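PDB 4FT6: probable porin, which probably forms a beta-barrel channel of the OprD family that lets small solutes, perhaps carboxylates as in related Occ channels, cross the bacterial outer membrane. Local coordinates for residues L117-P122 / Q134-G139; G176-D181 / Q207-Q212; G246-R251 / G278-A283; G269-Y274 / P288-I293; R304-R309 / Y328-H333. One frame throughout, in Å; residues are numbered along the deposited sequence.

Contact 1 (L117-P122 / Q134-G139); sequences LLPELP and QTFQGG
Leu-117 and Phe-136 form an antiparallel hydrogen-bonded pair, which joins strand 117-121 of an excursion from the barrel wall to strand 135-137, itself paired with strand 149-160. Leu-117 N donates to Phe-136 O at 2.8 Å, and Phe-136 N returns a bond of 2.8 Å to Leu-117 O. Beyond the pair the two segments are held by side-chain packing. Pro-119 crosses Phe-136 at about a right angle, its CG 3.6 Å from Phe-136 CD1; the phenyl ring is brought there by a chi1 of -76°, which sets CG opposite the carbonyl carbon. Leu-118 reaches back with one branch, CD2 lying 3.6 Å from Thr-135 CG2. A methyl of Leu-117 meets backbone instead, CD1 resting 3.7 Å from Gly-138 O where the chain turns a corner. The polar end of Thr-135 looks to Glu-116, whose other carboxylate oxygen takes Gln-137. The excursion between the segments probably corresponds to loop L3, which folds inward and narrows the pore in OprD-family channels. Strand 149-160 flanks the returning strand, with Met-156 touching both Leu-117 and Phe-136, and Met-140 of strand 139-143 packs on Leu-117 and Pro-119.

Contact 2 (G176-D181 / Q207-Q212); sequences GGAFSD and QDIYRQ
The end of the Ile-209 side chain is the apolar centre of this contact between a loop and a strand-connecting turn, at what is probably the extracellular end of the barrel. Its CD1 lies 3.9 Å from Ala-178 CB and also meets backbone, 3.7 Å from Ala-178 O and 3.8 Å from Phe-179 O, so one methyl group fits into a curve of residues 178-180. Ser-180 CB closes the curve at 4.2 Å from the same CD1. Beside this buried patch stands the polar link: Ser-180 OG donates to Gln-207 O over 3.2 Å. It approaches in the carbonyl plane on a lone pair, at a C=O...O angle of 116°. With chi1 at -167°, the hydroxyl is turned away from its own backbone N and over to the neighbouring turn, where it also comes within 3.4 Å of Gln-207 CB. Outward the contact thins quickly. Beyond CB the Gln-207 chain runs extended on the solvent side, and the Phe-179 side chain sets out away from residues 207-212, in a residue that touches a crystal neighbour. The backbone carbonyl of Phe-179 is bound by Lys-244, and Asp-208 N by Glu-240, which brings the next loop into the cluster. The Ser-180 hydroxyl accepts from Arg-182 N and donates to Gln-207 O, consistent with a defined orientation of its proton; it ties the loop before strand 183-192 to the turn before strand 210-223.

Contact 3 (G246-R251 / G278-A283); sequences GELENR and GMLYIA
The carboxamide of Asn-250 and the peptide group between Gly-278 and Met-279 lie face to face, their planes nearly parallel, where loop 275-303 of this porin barrel folds back against strand 249-261. Asn-250 ND2 sits 3.1 Å from Gly-278 C. It is 3.3 Å from Gly-278 O without a hydrogen bond, because the carbonyl lies over the amide face and off the line of its N-H groups; the amide nitrogen donates to Asp-277 O just before the segment. A chi1 of 176° extends the amide from the strand toward the loop, and Asn-250 OD1 points along Met-279, 3.6 Å from its CA. Next to the amide the packing becomes apolar, with Leu-280 directed between Asn-250 and Leu-248. Around them, Thr-237 of strand 226-239 touches Leu-280, and Met-273 touches both Asn-250 and Met-279. The loop thus covers this part of the wall through Asn-250 of the strand and Leu-248 just before it, one polar and one apolar residue. Leu-280 CD1 makes the apolar approach, 3.9 Å from Leu-248 CB and 4.3 Å from Asn-250 CB.

Contact 4 (G269-Y274 / P288-I293); sequences GYQRMY and PLVNDI
A glutamine side chain of the barrel wall holds a beta turn by its backbone: Gln-271 OE1 accepts the N-H of Asn-291 at 2.9 Å, with the donor tilted 29° from the amide carbonyl plane. The turn is type I, running from Leu-289 to Asp-292 and closed by Asp-292 N to Leu-289 O at 3.0 Å. It belongs to the long loop 275-303, which here folds against strand 264-274 of the porin barrel. Gln-271 is extended, CG opposite the backbone N at chi1 177°, and this carries its amide across Leu-289 at about a right angle, where OE1 is 3.2 Å from Leu-289 CB. The other end of the amide, NE2, donates to Asn-297 O, so both polar atoms are engaged by the same loop and the flip of the amide is fixed. Thr-254 of the adjoining strand receives Val-290 N, a second hold on the turn from the wall. The side chain of Asn-291, its amide plane 51° from that of Gln-271, goes on to Ser-305 and Gln-307 of the next strand. Val-290 packs over the strand backbone: CG1 is 3.5 Å from Tyr-270 O, and CG2 comes within 4.2 Å of Gly-269 CA, where no side chain intervenes.

Contact 5 (R304-R309 / Y328-H333); sequences RSWQLR and YASGAH
Six backbone hydrogen bonds join Arg-304, Trp-306 and Leu-308 to Ala-332, Ser-330 and Tyr-328, in that order, as three antiparallel hydrogen-bonded pairs of a beta hairpin in the barrel wall. The shortest runs from Ala-332 N to Arg-304 O, 2.8 Å, and the local strand axes are 167° apart. Between these pairs lie the non-hydrogen-bonded ones, Ser-305 with Gly-331 and Gln-307 with Ala-329, accompanied by CA-H...O contacts, for example Ser-305 CA to Ser-330 O at 3.1 Å. Ser-305 and Gln-307 face the loop packed inside the barrel and have their polar partner there in Asn-291. The opposite face is more exposed and carries the larger groups. At the open end of the hairpin, far from its turn, the guanidinium of Arg-304 lies flat on the His-333 imidazole, centres 3.8 Å apart and planes 26° apart; a bent arginine chain curls it back over the ring and places NH1 above the ring centre. Such a stack would probably be strongest with a neutral imidazole. Further along, Trp-306 CG stands between its backbone N and carbonyl carbon, which lays the indole over the neighbouring strand, with Ser-330 CB against one of its faces, 3.7 Å from Trp-306 CE2. The six-membered ring of the indole reaches Tyr-328 obliquely, the planes 48° apart, and the phenol is met at its own edge. There the two rings touch through Trp-306 CH2 and Tyr-328 CD2, 3.5 Å apart.

Overall arrangement
The five contacts follow the barrel round from the base of the 117-134 excursion to the hairpin 304-334. Contacts 4 and 5 are closely coupled through the side chain of Asn-291, their centres about 8 Å apart. Contacts 2 and 3 lie about 10 Å apart between centres and are joined by Gln-212 NE2 to Leu-280 O, 2.8 Å. Loop 275-303 supplies one segment each to contacts 3 and 4, and it also reaches contact 1, where Pro-288 meets Pro-122 and Ala-283 meets Gln-134. The centres of contacts 1 and 5 are about 29 Å apart on opposite sides of the chain's centre. Detergent is the nearest ligand to contact 1, about 7 Å from the Thr-135 side chain.

Contact 1 (L117-P122 / Q134-G139)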
# COMPACT_ATOMS: atom_id res chain seq x y z
N LEU A 117 1.71 -13.52 5.54
CA LEU A 117 0.48 -12.74 5.39
C LEU A 117 0.63 -11.53 4.48
O LEU A 117 1.72 -10.95 4.36
CB LEU A 117 -0.02 -12.28 6.76
CG LEU A 117 -0.42 -13.45 7.64
CD1 LEU A 117 -0.70 -13.00 9.08
CD2 LEU A 117 -1.63 -14.17 7.05
N LEU A 118 -0.49 -11.16 3.84
CA LEU A 118 -0.60 -9.94 3.04
C LEU A 118 -1.65 -8.99 3.65
O LEU A 118 -2.73 -8.80 3.07
CB LEU A 118 -0.99 -10.28 1.60
CG LEU A 118 0.09 -10.97 0.74
CD1 LEU A 118 -0.56 -11.65 -0.47
CD2 LEU A 118 1.18 -9.95 0.29
N PRO A 119 -1.34 -8.39 4.81
CA PRO A 119 -2.36 -7.56 5.48
C PRO A 119 -2.67 -6.27 4.74
O PRO A 119 -1.74 -5.56 4.31
CB PRO A 119 -1.71 -7.20 6.83
CG PRO A 119 -0.22 -7.30 6.58
CD PRO A 119 -0.07 -8.44 5.57
N GLU A 120 -3.95 -5.95 4.62
CA GLU A 120 -4.33 -4.64 4.08
C GLU A 120 -5.16 -3.89 5.12
O GLU A 120 -6.39 -3.84 5.05
CB GLU A 120 -5.06 -4.79 2.74
CG GLU A 120 -4.15 -5.12 1.58
CD GLU A 120 -4.90 -5.37 0.28
OE1 GLU A 120 -5.13 -6.54 -0.07
OE2 GLU A 120 -5.26 -4.39 -0.39
N LEU A 121 -4.47 -3.32 6.09
CA LEU A 121 -5.11 -2.73 7.26
C LEU A 121 -4.78 -1.24 7.34
O LEU A 121 -3.67 -0.84 6.98
CB LEU A 121 -4.59 -3.44 8.53
CG LEU A 121 -5.35 -4.63 9.11
CD1 LEU A 121 -6.12 -5.40 8.06
CD2 LEU A 121 -4.38 -5.55 9.85
N PRO A 122 -5.74 -0.42 7.82
CA PRO A 122 -5.56 1.04 7.84
C PRO A 122 -4.36 1.40 8.69
O PRO A 122 -3.71 2.44 8.52
CB PRO A 122 -6.86 1.55 8.52
CG PRO A 122 -7.83 0.38 8.48
CD PRO A 122 -6.94 -0.83 8.58
N GLN A 134 5.24 -6.66 -0.39
CA GLN A 134 5.68 -6.75 1.00
C GLN A 134 4.82 -7.83 1.70
O GLN A 134 3.63 -7.97 1.40
CB GLN A 134 5.43 -5.40 1.68
CG GLN A 134 6.07 -5.20 3.06
CD GLN A 134 5.69 -3.85 3.69
OE1 GLN A 134 4.51 -3.47 3.71
NE2 GLN A 134 6.70 -3.13 4.19
N THR A 135 5.40 -8.59 2.61
CA THR A 135 4.60 -9.54 3.37
C THR A 135 4.91 -9.43 4.84
O THR A 135 5.97 -8.92 5.22
CB THR A 135 4.85 -11.00 2.95
OG1 THR A 135 6.26 -11.21 2.83
CG2 THR A 135 4.17 -11.32 1.63
N PHE A 136 3.99 -9.91 5.68
CA PHE A 136 4.28 -9.92 7.10
C PHE A 136 4.24 -11.34 7.68
O PHE A 136 3.66 -12.25 7.10
CB PHE A 136 3.31 -9.00 7.81
CG PHE A 136 3.64 -7.56 7.65
CD1 PHE A 136 3.36 -6.89 6.46
CD2 PHE A 136 4.29 -6.87 8.67
CE1 PHE A 136 3.70 -5.54 6.31
CE2 PHE A 136 4.63 -5.53 8.54
CZ PHE A 136 4.33 -4.86 7.36
N GLN A 137 4.86 -11.52 8.84
CA GLN A 137 4.83 -12.81 9.47
C GLN A 137 4.21 -12.69 10.83
O GLN A 137 4.73 -11.98 11.70
CB GLN A 137 6.24 -13.40 9.61
CG GLN A 137 6.85 -13.81 8.30
CD GLN A 137 7.27 -12.61 7.48
OE1 GLN A 137 8.01 -11.76 7.98
NE2 GLN A 137 6.78 -12.51 6.24
N GLY A 138 3.11 -13.41 11.01
CA GLY A 138 2.44 -13.46 12.29
C GLY A 138 1.09 -14.14 12.13
O GLY A 138 1.00 -15.19 11.49
N GLY A 139 0.05 -13.53 12.71
CA GLY A 139 -1.25 -14.16 12.75
C GLY A 139 -2.35 -13.11 12.73
O GLY A 139 -2.24 -12.07 13.41

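Contact 2 (G176-D181 / Q207-Q212)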
# COMPACT_ATOMS: atom_id res chain seq x y z
N GLY A 176 14.26 3.74 11.52
CA GLY A 176 15.16 2.62 11.74
C GLY A 176 15.87 2.75 13.08
O GLY A 176 15.48 3.56 13.93
N GLY A 177 16.93 1.96 13.27
CA GLY A 177 17.60 1.93 14.55
C GLY A 177 16.87 1.08 15.58
O GLY A 177 17.40 0.07 16.06
N ALA A 178 15.65 1.48 15.92
CA ALA A 178 14.86 0.80 16.94
C ALA A 178 14.00 -0.28 16.28
O ALA A 178 13.27 0.01 15.35
CB ALA A 178 13.98 1.78 17.69
N PHE A 179 14.07 -1.52 16.77
CA PHE A 179 13.26 -2.58 16.17
C PHE A 179 12.28 -3.21 17.15
O PHE A 179 12.44 -3.07 18.37
CB PHE A 179 14.15 -3.67 15.57
CG PHE A 179 14.92 -3.23 14.35
CD1 PHE A 179 14.39 -3.39 13.07
CD2 PHE A 179 16.17 -2.63 14.47
CE1 PHE A 179 15.11 -2.95 11.92
CE2 PHE A 179 16.89 -2.19 13.32
CZ PHE A 179 16.35 -2.35 12.05
N SER A 180 11.27 -3.92 16.64
CA SER A 180 10.37 -4.66 17.52
C SER A 180 10.00 -6.05 17.02
O SER A 180 9.81 -6.26 15.82
CB SER A 180 9.10 -3.87 17.79
OG SER A 180 8.37 -4.45 18.86
N ASP A 181 9.89 -6.97 17.98
CA ASP A 181 9.35 -8.32 17.80
C ASP A 181 7.84 -8.29 17.70
O ASP A 181 7.22 -9.20 17.16
CB ASP A 181 9.62 -9.16 19.05
CG ASP A 181 10.96 -9.80 19.05
OD1 ASP A 181 11.94 -9.10 19.39
OD2 ASP A 181 11.04 -11.01 18.75
N GLN A 207 5.57 -2.61 19.99
CA GLN A 207 6.12 -2.76 21.34
C GLN A 207 7.36 -1.91 21.61
O GLN A 207 8.33 -1.98 20.86
CB GLN A 207 6.45 -4.22 21.63
CG GLN A 207 7.13 -4.46 22.97
CD GLN A 207 7.20 -5.93 23.32
OE1 GLN A 207 8.05 -6.66 22.80
NE2 GLN A 207 6.31 -6.38 24.20
N ASP A 208 7.28 -1.12 22.68
CA ASP A 208 8.37 -0.27 23.15
C ASP A 208 8.77 0.87 22.20
O ASP A 208 9.74 1.59 22.43
CB ASP A 208 9.56 -1.13 23.57
CG ASP A 208 9.39 -1.73 24.96
OD1 ASP A 208 8.94 -1.01 25.89
OD2 ASP A 208 9.69 -2.93 25.14
N ILE A 209 7.99 1.06 21.15
CA ILE A 209 8.28 2.15 20.23
C ILE A 209 7.11 3.13 20.13
O ILE A 209 7.25 4.31 20.47
CB ILE A 209 8.69 1.61 18.84
CG1 ILE A 209 9.98 0.79 18.99
CG2 ILE A 209 8.88 2.77 17.86
CD1 ILE A 209 10.44 0.08 17.71
N TYR A 210 5.96 2.64 19.66
CA TYR A 210 4.76 3.47 19.60
C TYR A 210 3.43 2.77 19.84
O TYR A 210 3.34 1.52 19.84
CB TYR A 210 4.71 4.31 18.31
CG TYR A 210 4.29 3.60 17.02
CD1 TYR A 210 2.99 3.14 16.84
CD2 TYR A 210 5.18 3.47 15.96
CE1 TYR A 210 2.60 2.52 15.64
CE2 TYR A 210 4.79 2.85 14.75
CZ TYR A 210 3.51 2.39 14.60
OH TYR A 210 3.15 1.79 13.42
N ARG A 211 2.41 3.61 20.05
CA ARG A 211 1.01 3.24 20.14
C ARG A 211 0.29 4.16 19.16
O ARG A 211 0.54 5.37 19.14
CB ARG A 211 0.48 3.47 21.57
CG ARG A 211 -1.00 3.10 21.78
CD ARG A 211 -1.50 3.56 23.14
N GLN A 212 -0.59 3.60 18.34
CA GLN A 212 -1.26 4.41 17.33
C GLN A 212 -2.75 4.12 17.30
O GLN A 212 -3.16 2.97 17.17
CB GLN A 212 -0.64 4.15 15.94
CG GLN A 212 -1.32 4.85 14.76
CD GLN A 212 -0.56 4.62 13.44
OE1 GLN A 212 -0.85 3.67 12.70
NE2 GLN A 212 0.42 5.49 13.17

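Contact 3 (G246-R251 / G278-A283)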
# COMPACT_ATOMS: atom_id res chain seq x y z
N GLY A 246 12.43 7.42 21.48
CA GLY A 246 12.19 8.61 22.29
C GLY A 246 10.72 9.00 22.33
O GLY A 246 9.85 8.21 21.93
N GLU A 247 10.42 10.20 22.81
CA GLU A 247 9.04 10.70 22.78
C GLU A 247 8.61 11.00 21.36
O GLU A 247 9.32 11.68 20.63
CB GLU A 247 8.90 11.96 23.64
CG GLU A 247 9.05 11.71 25.13
CD GLU A 247 9.13 12.99 25.95
OE1 GLU A 247 9.40 14.06 25.37
OE2 GLU A 247 8.92 12.91 27.19
N LEU A 248 7.44 10.49 20.97
CA LEU A 248 6.93 10.67 19.61
C LEU A 248 5.56 11.33 19.71
O LEU A 248 4.81 11.11 20.67
CB LEU A 248 6.82 9.34 18.89
CG LEU A 248 8.15 8.59 18.71
CD1 LEU A 248 7.92 7.16 18.22
CD2 LEU A 248 9.04 9.36 17.74
N GLU A 249 5.23 12.13 18.71
CA GLU A 249 4.02 12.94 18.77
C GLU A 249 3.55 13.28 17.36
O GLU A 249 4.01 14.26 16.77
CB GLU A 249 4.28 14.23 19.56
CG GLU A 249 3.04 15.10 19.78
CD GLU A 249 3.39 16.55 20.10
OE1 GLU A 249 4.25 17.13 19.40
OE2 GLU A 249 2.80 17.11 21.04
N ASN A 250 2.65 12.47 16.82
CA ASN A 250 1.98 12.85 15.57
C ASN A 250 0.48 12.61 15.61
O ASN A 250 -0.00 11.61 16.16
CB ASN A 250 2.61 12.19 14.35
CG ASN A 250 1.87 12.51 13.05
OD1 ASN A 250 1.02 11.73 12.60
ND2 ASN A 250 2.21 13.65 12.43
N ARG A 251 -0.25 13.57 15.05
CA ARG A 251 -1.66 13.44 14.77
C ARG A 251 -1.65 13.65 13.26
O ARG A 251 -0.91 14.51 12.77
CB ARG A 251 -2.45 14.53 15.53
CG ARG A 251 -3.98 14.57 15.31
CD ARG A 251 -4.77 15.37 16.41
NE ARG A 251 -4.36 16.76 16.61
CZ ARG A 251 -5.09 17.84 16.32
NH1 ARG A 251 -6.30 17.73 15.79
NH2 ARG A 251 -4.60 19.05 16.57
N GLY A 278 6.12 13.89 12.03
CA GLY A 278 5.23 13.61 10.92
C GLY A 278 4.62 12.23 11.09
O GLY A 278 4.79 11.59 12.14
N MET A 279 3.90 11.77 10.07
CA MET A 279 3.25 10.46 10.12
C MET A 279 4.22 9.33 10.47
O MET A 279 5.32 9.24 9.93
CB MET A 279 2.58 10.15 8.78
CG MET A 279 2.01 8.76 8.71
SD MET A 279 0.41 8.70 9.50
CE MET A 279 0.08 6.93 9.46
N LEU A 280 3.81 8.48 11.41
CA LEU A 280 4.60 7.38 11.89
C LEU A 280 3.92 6.08 11.45
O LEU A 280 2.73 5.88 11.67
CB LEU A 280 4.70 7.42 13.42
CG LEU A 280 5.48 8.63 13.97
CD1 LEU A 280 5.15 8.92 15.44
CD2 LEU A 280 6.98 8.40 13.78
N TYR A 281 4.68 5.21 10.80
CA TYR A 281 4.13 3.96 10.28
C TYR A 281 5.22 2.90 10.15
O TYR A 281 6.41 3.16 10.40
CB TYR A 281 3.39 4.18 8.95
CG TYR A 281 4.17 4.93 7.87
CD1 TYR A 281 4.37 6.31 7.94
CD2 TYR A 281 4.66 4.27 6.76
CE1 TYR A 281 5.07 6.99 6.93
CE2 TYR A 281 5.35 4.93 5.75
CZ TYR A 281 5.56 6.29 5.84
OH TYR A 281 6.24 6.92 4.82
N ILE A 282 4.82 1.70 9.75
CA ILE A 282 5.81 0.63 9.73
C ILE A 282 6.68 0.68 8.47
O ILE A 282 6.20 1.02 7.38
CB ILE A 282 5.16 -0.73 10.06
CG1 ILE A 282 4.93 -0.76 11.57
CG2 ILE A 282 6.04 -1.89 9.66
CD1 ILE A 282 3.90 -1.71 11.94
N ALA A 283 7.97 0.42 8.64
CA ALA A 283 8.95 0.57 7.56
C ALA A 283 8.48 -0.11 6.27
O ALA A 283 8.16 -1.30 6.27
CB ALA A 283 10.30 0.00 7.98

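Contact 4 (G269-Y274 / P288-I293)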
# COMPACT_ATOMS: atom_id res chain seq x y z
N GLY A 269 -9.01 16.45 -2.01
CA GLY A 269 -8.54 15.79 -0.81
C GLY A 269 -7.77 16.79 0.02
O GLY A 269 -7.23 17.75 -0.53
N TYR A 270 -7.75 16.57 1.34
CA TYR A 270 -6.95 17.39 2.23
C TYR A 270 -6.24 16.49 3.21
O TYR A 270 -6.74 15.42 3.57
CB TYR A 270 -7.81 18.40 2.99
CG TYR A 270 -7.00 19.35 3.85
CD1 TYR A 270 -6.30 20.40 3.27
CD2 TYR A 270 -6.94 19.20 5.23
CE1 TYR A 270 -5.55 21.29 4.06
CE2 TYR A 270 -6.20 20.09 6.01
CZ TYR A 270 -5.51 21.13 5.42
OH TYR A 270 -4.77 22.02 6.18
N GLN A 271 -5.07 16.94 3.66
CA GLN A 271 -4.24 16.14 4.54
C GLN A 271 -3.35 17.07 5.37
O GLN A 271 -2.80 18.03 4.83
CB GLN A 271 -3.38 15.19 3.72
CG GLN A 271 -2.42 14.37 4.53
CD GLN A 271 -1.70 13.35 3.70
OE1 GLN A 271 -2.33 12.60 2.93
NE2 GLN A 271 -0.38 13.31 3.83
N ARG A 272 -3.23 16.79 6.66
CA ARG A 272 -2.38 17.61 7.53
C ARG A 272 -1.69 16.82 8.64
O ARG A 272 -2.29 15.96 9.29
CB ARG A 272 -3.17 18.78 8.11
CG ARG A 272 -2.36 19.65 9.04
CD ARG A 272 -3.11 20.89 9.39
NE ARG A 272 -2.40 21.77 10.31
CZ ARG A 272 -2.82 22.99 10.64
NH1 ARG A 272 -3.94 23.47 10.13
NH2 ARG A 272 -2.10 23.73 11.48
N MET A 273 -0.41 17.14 8.84
CA MET A 273 0.43 16.52 9.85
C MET A 273 0.50 17.47 11.07
O MET A 273 0.88 18.64 10.94
CB MET A 273 1.84 16.37 9.26
CG MET A 273 2.36 14.95 9.04
SD MET A 273 1.19 13.69 8.50
CE MET A 273 0.74 14.30 6.88
N TYR A 274 0.13 16.99 12.26
CA TYR A 274 0.21 17.81 13.47
C TYR A 274 1.20 17.22 14.45
O TYR A 274 1.34 15.98 14.55
CB TYR A 274 -1.15 17.89 14.18
CG TYR A 274 -2.33 18.37 13.37
CD1 TYR A 274 -3.02 17.51 12.53
CD2 TYR A 274 -2.77 19.68 13.46
CE1 TYR A 274 -4.12 17.95 11.79
CE2 TYR A 274 -3.88 20.13 12.73
CZ TYR A 274 -4.54 19.25 11.90
OH TYR A 274 -5.62 19.65 11.15
N PRO A 288 -3.24 4.77 4.25
CA PRO A 288 -4.46 5.18 3.54
C PRO A 288 -4.59 6.69 3.42
O PRO A 288 -5.68 7.15 3.04
CB PRO A 288 -5.58 4.66 4.44
CG PRO A 288 -4.95 4.74 5.86
CD PRO A 288 -3.50 4.33 5.64
N LEU A 289 -3.54 7.46 3.73
CA LEU A 289 -3.61 8.93 3.58
C LEU A 289 -3.87 9.29 2.12
O LEU A 289 -3.32 8.65 1.21
CB LEU A 289 -2.34 9.63 4.06
CG LEU A 289 -1.85 9.27 5.47
CD1 LEU A 289 -0.53 9.96 5.77
CD2 LEU A 289 -2.89 9.62 6.51
N VAL A 290 -4.71 10.30 1.90
CA VAL A 290 -5.14 10.66 0.55
C VAL A 290 -4.00 11.11 -0.37
O VAL A 290 -4.03 10.83 -1.57
CB VAL A 290 -6.27 11.72 0.57
CG1 VAL A 290 -5.75 13.07 1.13
CG2 VAL A 290 -6.92 11.87 -0.82
N ASN A 291 -3.01 11.80 0.20
CA ASN A 291 -1.84 12.21 -0.57
C ASN A 291 -0.69 11.21 -0.53
O ASN A 291 0.46 11.60 -0.74
CB ASN A 291 -1.31 13.56 -0.07
CG ASN A 291 -2.05 14.72 -0.67
OD1 ASN A 291 -2.71 14.59 -1.71
ND2 ASN A 291 -1.93 15.89 -0.03
N ASP A 292 -0.99 9.95 -0.23
CA ASP A 292 0.04 8.93 -0.34
C ASP A 292 0.05 8.52 -1.80
O ASP A 292 -0.67 7.61 -2.21
CB ASP A 292 -0.24 7.72 0.56
CG ASP A 292 0.94 6.76 0.62
OD1 ASP A 292 1.75 6.73 -0.34
OD2 ASP A 292 1.05 6.03 1.64
N ILE A 293 0.84 9.22 -2.59
CA ILE A 293 0.76 9.05 -4.03
C ILE A 293 2.06 8.51 -4.61
O ILE A 293 2.84 7.89 -3.88
CB ILE A 293 0.26 10.36 -4.73
CG1 ILE A 293 1.25 11.49 -4.50
CG2 ILE A 293 -1.12 10.75 -4.22
CD1 ILE A 293 0.78 12.79 -5.02

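Contact 5 (R304-R309 / Y328-H333)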
# COMPACT_ATOMS: atom_id res chain seq x y z
N ARG A 304 1.09 20.57 5.67
CA ARG A 304 -0.29 20.75 5.24
C ARG A 304 -0.34 20.55 3.74
O ARG A 304 0.54 21.05 3.02
CB ARG A 304 -0.76 22.15 5.61
CG ARG A 304 -0.91 22.32 7.10
CD ARG A 304 -0.17 23.52 7.66
NE ARG A 304 -1.09 24.61 7.95
CZ ARG A 304 -0.78 25.70 8.64
NH1 ARG A 304 0.43 25.85 9.16
NH2 ARG A 304 -1.69 26.64 8.82
N SER A 305 -1.34 19.82 3.25
CA SER A 305 -1.40 19.54 1.82
C SER A 305 -2.83 19.28 1.35
O SER A 305 -3.69 18.89 2.14
CB SER A 305 -0.49 18.35 1.45
OG SER A 305 -0.88 17.17 2.13
N TRP A 306 -3.06 19.52 0.06
CA TRP A 306 -4.32 19.15 -0.58
C TRP A 306 -4.10 18.42 -1.91
O TRP A 306 -2.97 18.27 -2.38
CB TRP A 306 -5.17 20.39 -0.83
CG TRP A 306 -4.48 21.46 -1.62
CD1 TRP A 306 -3.75 22.50 -1.12
CD2 TRP A 306 -4.49 21.62 -3.05
NE1 TRP A 306 -3.30 23.29 -2.15
CE2 TRP A 306 -3.74 22.77 -3.35
CE3 TRP A 306 -5.05 20.90 -4.11
CZ2 TRP A 306 -3.53 23.22 -4.66
CZ3 TRP A 306 -4.84 21.35 -5.42
CH2 TRP A 306 -4.09 22.50 -5.67
N GLN A 307 -5.20 17.98 -2.52
CA GLN A 307 -5.11 17.25 -3.78
C GLN A 307 -6.36 17.49 -4.62
O GLN A 307 -7.47 17.57 -4.09
CB GLN A 307 -4.96 15.74 -3.53
CG GLN A 307 -4.97 14.91 -4.81
CD GLN A 307 -4.84 13.41 -4.57
OE1 GLN A 307 -5.29 12.61 -5.39
NE2 GLN A 307 -4.21 13.02 -3.44
N LEU A 308 -6.16 17.62 -5.93
CA LEU A 308 -7.27 17.61 -6.87
C LEU A 308 -7.02 16.43 -7.80
O LEU A 308 -5.88 16.22 -8.25
CB LEU A 308 -7.32 18.92 -7.67
CG LEU A 308 -8.59 19.12 -8.50
CD1 LEU A 308 -9.79 18.90 -7.62
CD2 LEU A 308 -8.65 20.53 -9.12
N ARG A 309 -8.06 15.66 -8.08
CA ARG A 309 -7.86 14.46 -8.87
C ARG A 309 -8.94 14.32 -9.89
O ARG A 309 -10.10 14.65 -9.62
CB ARG A 309 -7.84 13.22 -7.97
CG ARG A 309 -7.59 11.95 -8.74
CD ARG A 309 -7.69 10.73 -7.85
NE ARG A 309 -8.13 9.57 -8.61
CZ ARG A 309 -7.79 8.32 -8.32
NH1 ARG A 309 -7.00 8.09 -7.29
NH2 ARG A 309 -8.24 7.32 -9.06
N TYR A 328 -3.06 16.34 -8.80
CA TYR A 328 -2.09 17.33 -8.39
C TYR A 328 -2.13 17.46 -6.87
O TYR A 328 -3.20 17.65 -6.28
CB TYR A 328 -2.41 18.67 -9.06
CG TYR A 328 -1.48 19.79 -8.69
CD1 TYR A 328 -0.28 19.99 -9.37
CD2 TYR A 328 -1.80 20.68 -7.67
CE1 TYR A 328 0.58 21.04 -9.03
CE2 TYR A 328 -0.95 21.73 -7.33
CZ TYR A 328 0.24 21.91 -8.01
OH TYR A 328 1.07 22.96 -7.66
N ALA A 329 -0.97 17.34 -6.25
CA ALA A 329 -0.84 17.39 -4.80
C ALA A 329 0.11 18.53 -4.44
O ALA A 329 1.19 18.65 -5.03
CB ALA A 329 -0.33 16.08 -4.27
N SER A 330 -0.27 19.36 -3.48
CA SER A 330 0.53 20.54 -3.13
C SER A 330 0.72 20.62 -1.62
O SER A 330 -0.25 20.49 -0.88
CB SER A 330 -0.14 21.81 -3.65
OG SER A 330 0.65 22.95 -3.34
N GLY A 331 1.95 20.84 -1.16
CA GLY A 331 2.22 20.85 0.27
C GLY A 331 3.04 22.02 0.76
O GLY A 331 3.91 22.54 0.05
N ALA A 332 2.79 22.45 1.99
CA ALA A 332 3.50 23.59 2.56
C ALA A 332 3.66 23.43 4.06
O ALA A 332 3.05 22.53 4.66
CB ALA A 332 2.78 24.86 2.22
N HIS A 333 4.48 24.28 4.66
CA HIS A 333 4.75 24.27 6.11
C HIS A 333 5.46 23.03 6.63
O HIS A 333 5.35 22.72 7.81
CB HIS A 333 3.46 24.47 6.91
CG HIS A 333 2.75 25.74 6.61
ND1 HIS A 333 1.52 25.77 5.97
CD2 HIS A 333 3.08 27.03 6.84
CE1 HIS A 333 1.14 27.02 5.83
NE2 HIS A 333 2.06 27.81 6.35